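Suppressor protein MPT5 (Saccharomyces cerevisiae, PDB 5BZ1) binds the 3'-UTR of target mRNAs through its Pumilio-homology RNA-binding domain and regulates their expression after transcription. Local coordinates at residues Pro377-Lys380 with Thr381-Tyr384; Phe317-Tyr320 with Ala321-Leu325. One frame throughout, in Å; residues are numbered along the deposited sequence.

Contact 1. Residues Pro377-Lys380 with Thr381-Tyr384. With nucleotides of chain B.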
loop_
_atom_site.group_PDB
_atom_site.type_symbol
_atom_site.label_atom_id
_atom_site.label_comp_id
_atom_site.label_asym_id
_atom_site.label_seq_id
_atom_site.Cartn_x
_atom_site.Cartn_y
_atom_site.Cartn_z
ATOM N N PRO A 377 -35.441 20.979 11.130
ATOM C CA PRO A 377 -35.920 21.039 12.518
ATOM C C PRO A 377 -35.987 19.671 13.206
ATOM O O PRO A 377 -36.079 19.625 14.433
ATOM C CB PRO A 377 -37.331 21.633 12.383
ATOM C CG PRO A 377 -37.738 21.353 10.979
ATOM C CD PRO A 377 -36.472 21.429 10.176
ATOM N N SER A 378 -35.942 18.584 12.437
ATOM C CA SER A 378 -36.040 17.241 13.009
ATOM C C SER A 378 -34.703 16.723 13.550
ATOM O O SER A 378 -34.655 15.672 14.192
ATOM C CB SER A 378 -36.616 16.252 11.990
ATOM O OG SER A 378 -35.732 16.056 10.901
ATOM N N ILE A 379 -33.628 17.467 13.290
ATOM C CA ILE A 379 -32.292 17.108 13.767
ATOM C C ILE A 379 -31.650 18.242 14.575
ATOM O O ILE A 379 -30.425 18.294 14.729
ATOM C CB ILE A 379 -31.352 16.744 12.599
ATOM C CG1 ILE A 379 -31.122 17.960 11.698
ATOM C CG2 ILE A 379 -31.923 15.585 11.798
ATOM C CD1 ILE A 379 -29.837 17.887 10.875
ATOM N N LYS A 380 -32.491 19.140 15.085
ATOM C CA LYS A 380 -32.060 20.305 15.862
ATOM C C LYS A 380 -31.087 19.954 16.993
ATOM O O LYS A 380 -30.187 20.733 17.317
ATOM C CB LYS A 380 -33.288 21.024 16.430
ATOM C CG LYS A 380 -32.985 22.210 17.331
ATOM C CD LYS A 380 -34.219 22.640 18.113
ATOM C CE LYS A 380 -33.853 23.552 19.277
ATOM N NZ LYS A 380 -33.199 24.811 18.831
ATOM N N THR A 381 -31.272 18.773 17.576
ATOM C CA THR A 381 -30.425 18.287 18.663
ATOM C C THR A 381 -28.958 18.108 18.268
ATOM O O THR A 381 -28.060 18.545 18.989
ATOM C CB THR A 381 -30.940 16.942 19.210
ATOM O OG1 THR A 381 -31.262 16.070 18.118
ATOM C CG2 THR A 381 -32.182 17.150 20.064
ATOM N N THR A 382 -28.728 17.462 17.124
ATOM C CA THR A 382 -27.382 17.102 16.659
ATOM C C THR A 382 -26.406 18.280 16.621
ATOM O O THR A 382 -26.821 19.435 16.533
ATOM C CB THR A 382 -27.425 16.446 15.259
ATOM O OG1 THR A 382 -27.687 17.440 14.260
ATOM C CG2 THR A 382 -28.507 15.381 15.204
ATOM N N SER A 383 -25.110 17.978 16.683
ATOM C CA SER A 383 -24.078 19.011 16.727
ATOM C C SER A 383 -23.693 19.508 15.335
ATOM O O SER A 383 -23.001 20.520 15.199
ATOM C CB SER A 383 -22.830 18.492 17.448
ATOM O OG SER A 383 -22.137 17.544 16.652
ATOM N N TYR A 384 -24.147 18.798 14.305
ATOM C CA TYR A 384 -23.765 19.110 12.931
ATOM C C TYR A 384 -24.904 19.700 12.103
ATOM O O TYR A 384 -24.789 19.815 10.883
ATOM C CB TYR A 384 -23.201 17.867 12.237
ATOM C CG TYR A 384 -24.111 16.656 12.270
ATOM C CD1 TYR A 384 -25.132 16.503 11.339
ATOM C CD2 TYR A 384 -23.932 15.655 13.216
ATOM C CE1 TYR A 384 -25.956 15.398 11.361
ATOM C CE2 TYR A 384 -24.751 14.544 13.243
ATOM C CZ TYR A 384 -25.761 14.422 12.313
ATOM O OH TYR A 384 -26.583 13.322 12.332
ATOM O "O5'" U B 1 -17.480 17.362 16.243
ATOM C "C5'" U B 1 -18.036 16.605 17.309
ATOM C "C4'" U B 1 -18.611 15.300 16.818
ATOM O "O4'" U B 1 -19.820 15.548 16.057
ATOM C "C3'" U B 1 -17.732 14.498 15.870
ATOM O "O3'" U B 1 -16.741 13.746 16.549
ATOM C "C2'" U B 1 -18.747 13.644 15.115
ATOM O "O2'" U B 1 -19.129 12.509 15.879
ATOM C "C1'" U B 1 -19.946 14.594 15.026
ATOM N N1 U B 1 -20.015 15.302 13.726
ATOM C C2 U B 1 -20.720 14.683 12.703
ATOM O O2 U B 1 -21.265 13.600 12.840
ATOM N N3 U B 1 -20.758 15.373 11.515
ATOM C C4 U B 1 -20.172 16.595 11.252
ATOM O O4 U B 1 -20.300 17.085 10.127
ATOM C C5 U B 1 -19.465 17.174 12.360
ATOM C C6 U B 1 -19.410 16.529 13.534
#

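Contact 2. Residues Phe317-Tyr320 with Ala321-Leu325. With nucleotides of chain B.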
loop_
_atom_site.group_PDB
_atom_site.type_symbol
_atom_site.label_atom_id
_atom_site.label_comp_id
_atom_site.label_asym_id
_atom_site.label_seq_id
_atom_site.Cartn_x
_atom_site.Cartn_y
_atom_site.Cartn_z
ATOM N N PHE A 317 -22.369 8.516 11.032
ATOM C CA PHE A 317 -21.413 8.459 9.939
ATOM C C PHE A 317 -22.050 8.853 8.611
ATOM O O PHE A 317 -21.416 9.512 7.785
ATOM C CB PHE A 317 -20.792 7.062 9.848
ATOM C CG PHE A 317 -20.058 6.647 11.094
ATOM C CD1 PHE A 317 -18.972 7.384 11.550
ATOM C CD2 PHE A 317 -20.455 5.524 11.811
ATOM C CE1 PHE A 317 -18.289 7.010 12.702
ATOM C CE2 PHE A 317 -19.780 5.140 12.961
ATOM C CZ PHE A 317 -18.695 5.885 13.408
ATOM N N GLY A 318 -23.305 8.454 8.421
ATOM C CA GLY A 318 -24.037 8.733 7.197
ATOM C C GLY A 318 -24.156 10.208 6.855
ATOM O O GLY A 318 -24.214 10.573 5.678
ATOM N N ASN A 319 -24.187 11.059 7.876
ATOM C CA ASN A 319 -24.320 12.492 7.657
ATOM C C ASN A 319 -23.130 13.071 6.888
ATOM O O ASN A 319 -23.273 14.057 6.164
ATOM C CB ASN A 319 -24.535 13.233 8.982
ATOM C CG ASN A 319 -23.249 13.424 9.769
ATOM O OD1 ASN A 319 -22.537 14.414 9.585
ATOM N ND2 ASN A 319 -22.949 12.480 10.659
ATOM N N TYR A 320 -21.962 12.449 7.043
ATOM C CA TYR A 320 -20.764 12.879 6.327
ATOM C C TYR A 320 -20.888 12.605 4.827
ATOM O O TYR A 320 -20.562 13.456 3.999
ATOM C CB TYR A 320 -19.520 12.175 6.882
ATOM C CG TYR A 320 -19.090 12.648 8.254
ATOM C CD1 TYR A 320 -18.427 13.858 8.416
ATOM C CD2 TYR A 320 -19.336 11.879 9.385
ATOM C CE1 TYR A 320 -18.027 14.293 9.671
ATOM C CE2 TYR A 320 -18.945 12.306 10.640
ATOM C CZ TYR A 320 -18.291 13.511 10.778
ATOM O OH TYR A 320 -17.899 13.933 12.027
ATOM N N ALA A 321 -21.342 11.406 4.483
ATOM C CA ALA A 321 -21.558 11.051 3.085
ATOM C C ALA A 321 -22.627 11.951 2.462
ATOM O O ALA A 321 -22.508 12.363 1.306
ATOM C CB ALA A 321 -21.949 9.591 2.962
ATOM N N LEU A 322 -23.669 12.250 3.233
ATOM C CA LEU A 322 -24.731 13.141 2.770
ATOM C C LEU A 322 -24.189 14.543 2.504
ATOM O O LEU A 322 -24.452 15.125 1.448
ATOM C CB LEU A 322 -25.866 13.207 3.790
ATOM C CG LEU A 322 -26.989 14.201 3.477
ATOM C CD1 LEU A 322 -27.727 13.810 2.210
ATOM C CD2 LEU A 322 -27.964 14.316 4.641
ATOM N N GLN A 323 -23.435 15.075 3.464
ATOM C CA GLN A 323 -22.835 16.401 3.335
ATOM C C GLN A 323 -21.893 16.505 2.134
ATOM O O GLN A 323 -21.831 17.540 1.471
ATOM C CB GLN A 323 -22.093 16.786 4.619
ATOM C CG GLN A 323 -23.002 17.190 5.777
ATOM C CD GLN A 323 -22.222 17.653 6.990
ATOM O OE1 GLN A 323 -21.536 18.676 6.948
ATOM N NE2 GLN A 323 -22.315 16.896 8.078
ATOM N N THR A 324 -21.160 15.431 1.863
ATOM C CA THR A 324 -20.259 15.398 0.717
ATOM C C THR A 324 -21.045 15.499 -0.594
ATOM O O THR A 324 -20.646 16.215 -1.514
ATOM C CB THR A 324 -19.391 14.130 0.728
ATOM O OG1 THR A 324 -18.433 14.221 1.790
ATOM C CG2 THR A 324 -18.660 13.954 -0.598
ATOM N N LEU A 325 -22.173 14.798 -0.664
ATOM C CA LEU A 325 -23.014 14.825 -1.856
ATOM C C LEU A 325 -23.702 16.182 -2.028
ATOM O O LEU A 325 -23.979 16.603 -3.152
ATOM C CB LEU A 325 -24.061 13.706 -1.799
ATOM C CG LEU A 325 -24.916 13.498 -3.054
ATOM C CD1 LEU A 325 -24.064 12.961 -4.191
ATOM C CD2 LEU A 325 -26.090 12.568 -2.785
ATOM P P G B 2 -15.285 13.537 15.897
ATOM O OP1 G B 2 -14.358 13.112 16.971
ATOM O OP2 G B 2 -14.969 14.730 15.070
ATOM O "O5'" G B 2 -15.484 12.307 14.912
ATOM C "C5'" G B 2 -16.081 11.102 15.362
ATOM C "C4'" G B 2 -15.894 10.004 14.353
ATOM O "O4'" G B 2 -16.610 10.332 13.139
ATOM C "C3'" G B 2 -14.467 9.781 13.889
ATOM O "O3'" G B 2 -13.711 9.009 14.804
ATOM C "C2'" G B 2 -14.656 9.123 12.528
ATOM O "O2'" G B 2 -14.930 7.735 12.666
ATOM C "C1'" G B 2 -15.920 9.824 12.020
ATOM N N9 G B 2 -15.612 10.942 11.106
ATOM C C8 G B 2 -15.082 12.176 11.408
ATOM N N7 G B 2 -14.932 12.928 10.350
ATOM C C5 G B 2 -15.380 12.152 9.288
ATOM C C6 G B 2 -15.458 12.432 7.899
ATOM O O6 G B 2 -15.138 13.461 7.298
ATOM N N1 G B 2 -15.981 11.355 7.195
ATOM C C2 G B 2 -16.373 10.164 7.756
ATOM N N2 G B 2 -16.855 9.238 6.915
ATOM N N3 G B 2 -16.304 9.889 9.045
ATOM C C4 G B 2 -15.800 10.921 9.746
ATOM O "O5'" U B 1 -17.480 17.362 16.243
ATOM C "C5'" U B 1 -18.036 16.605 17.309
ATOM C "C4'" U B 1 -18.611 15.300 16.818
ATOM O "O4'" U B 1 -19.820 15.548 16.057
ATOM C "C3'" U B 1 -17.732 14.498 15.870
ATOM O "O3'" U B 1 -16.741 13.746 16.549
ATOM C "C2'" U B 1 -18.747 13.644 15.115
ATOM O "O2'" U B 1 -19.129 12.509 15.879
ATOM C "C1'" U B 1 -19.946 14.594 15.026
ATOM N N1 U B 1 -20.015 15.302 13.726
ATOM C C2 U B 1 -20.720 14.683 12.703
ATOM O O2 U B 1 -21.265 13.600 12.840
ATOM N N3 U B 1 -20.758 15.373 11.515
ATOM C C4 U B 1 -20.172 16.595 11.252
ATOM O O4 U B 1 -20.300 17.085 10.127
ATOM C C5 U B 1 -19.465 17.174 12.360
ATOM C C6 U B 1 -19.410 16.529 13.534
#

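Contact 1. Residues Pro377-Lys380 with Thr381-Tyr384
The carbonyl oxygen of I379 is gripped twice by T382, three residues on. The hydroxyl of T382 makes the stronger bond, OG1 to I379 O at 2.9 Å, arriving in the carbonyl plane with a C=O...donor angle of 154°. The backbone N of T382 adds a weak bond of 3.1 Å to the same I379 O, bent to 130° at the hydrogen. With chi1 at 74°, OG1 of T382 sits between its own N and carbonyl carbon, which lets hydroxyl and amide converge on one acceptor, with CD1 of I379 4.0 Å from OG1. I379 packs on I313 and R314. Opposite I379 O, T382 OG1 lies over the centre of the Y384 ring, 3.8 Å above the plane, while Y384 OH bonds to the carbonyl of I313. Y384 comes over a face of the uracil of U1 of chain B, its CB 3.4 Å from C4 and its CD2 near C2; S383 OG is 3.1 Å from O4' of this nucleotide. I379-T382 form a beta turn, K380 and T381 in helical conformation (close to type III), within the loop joining helices 354-375 and 385-398; Y384 is N-cap of the latter, at the RNA-binding surface of the PUF domain.

Contact 2. Residues Phe317-Tyr320 with Ala321-Leu325
N319 and Q323, one helical turn apart, hold the base of U1 of chain B with side chains that run alongside each other and point the same way. From CB, the N319 side chain turns to place CG between its own N and carbonyl carbon (chi1 79°), and the amide meets the N3/O2 edge of the base. OD1 accepts the N3 proton of U1 at 2.8 Å, nearly straight at 165°, and also takes a weak bond from NE2 of Q323, which helps fix the orientation of the N319 amide. ND2 donates to O2 of U1 at 3.0 Å and to the carbonyl of D315. In Q323 the CB and CG pass over the N319 carbonyl oxygen, CG 3.2 Å from N319 O; NE2 then reaches O4 of U1 at 2.9 Å, and OE1 bonds to K391 NZ. The two amides, 28° from coplanar, line up ND2, OD1 and NE2 along the O2-N3-O4 edge.

Y320 lies between the bases, C5 of G2 of chain B 3.4 Å above one ring face and U1 over the opposite face, its N3 3.2 Å from Y320 CZ. The ring edge of F317 meets the G2 sugar, CE1 3.7 Å from C1'. Backbone bonds run from Q323 N to N319 O and from T324 N to Y320 O, while T324 OG1 bonds to E258. N319, Y320 and Q323 form the classic uracil-recognising set of PUF repeats, here in Pumilio 8: the N3 donor finds an acceptor, and O2 and O4 each find an amide donor.

Contacts 1 and 2 lie with their centres about 14 Å apart near the C-terminal end of the domain, and they meet directly where Y384 CE1 packs 3.5 Å from N319 CB. U1 of chain B ties them together: its base is sandwiched between two tyrosines, Y384 of contact 1 over one face, with CG about 3.6 Å from the base plane, and Y320 of contact 2 over the opposite face, while the amides of contact 2 read its polar edge. Helix 385-398, which starts after contact 1, returns to contact 2 through K387, I388 and K391 around Q323. G2 of chain B extends the RNA from U1 onto Y320 and F317.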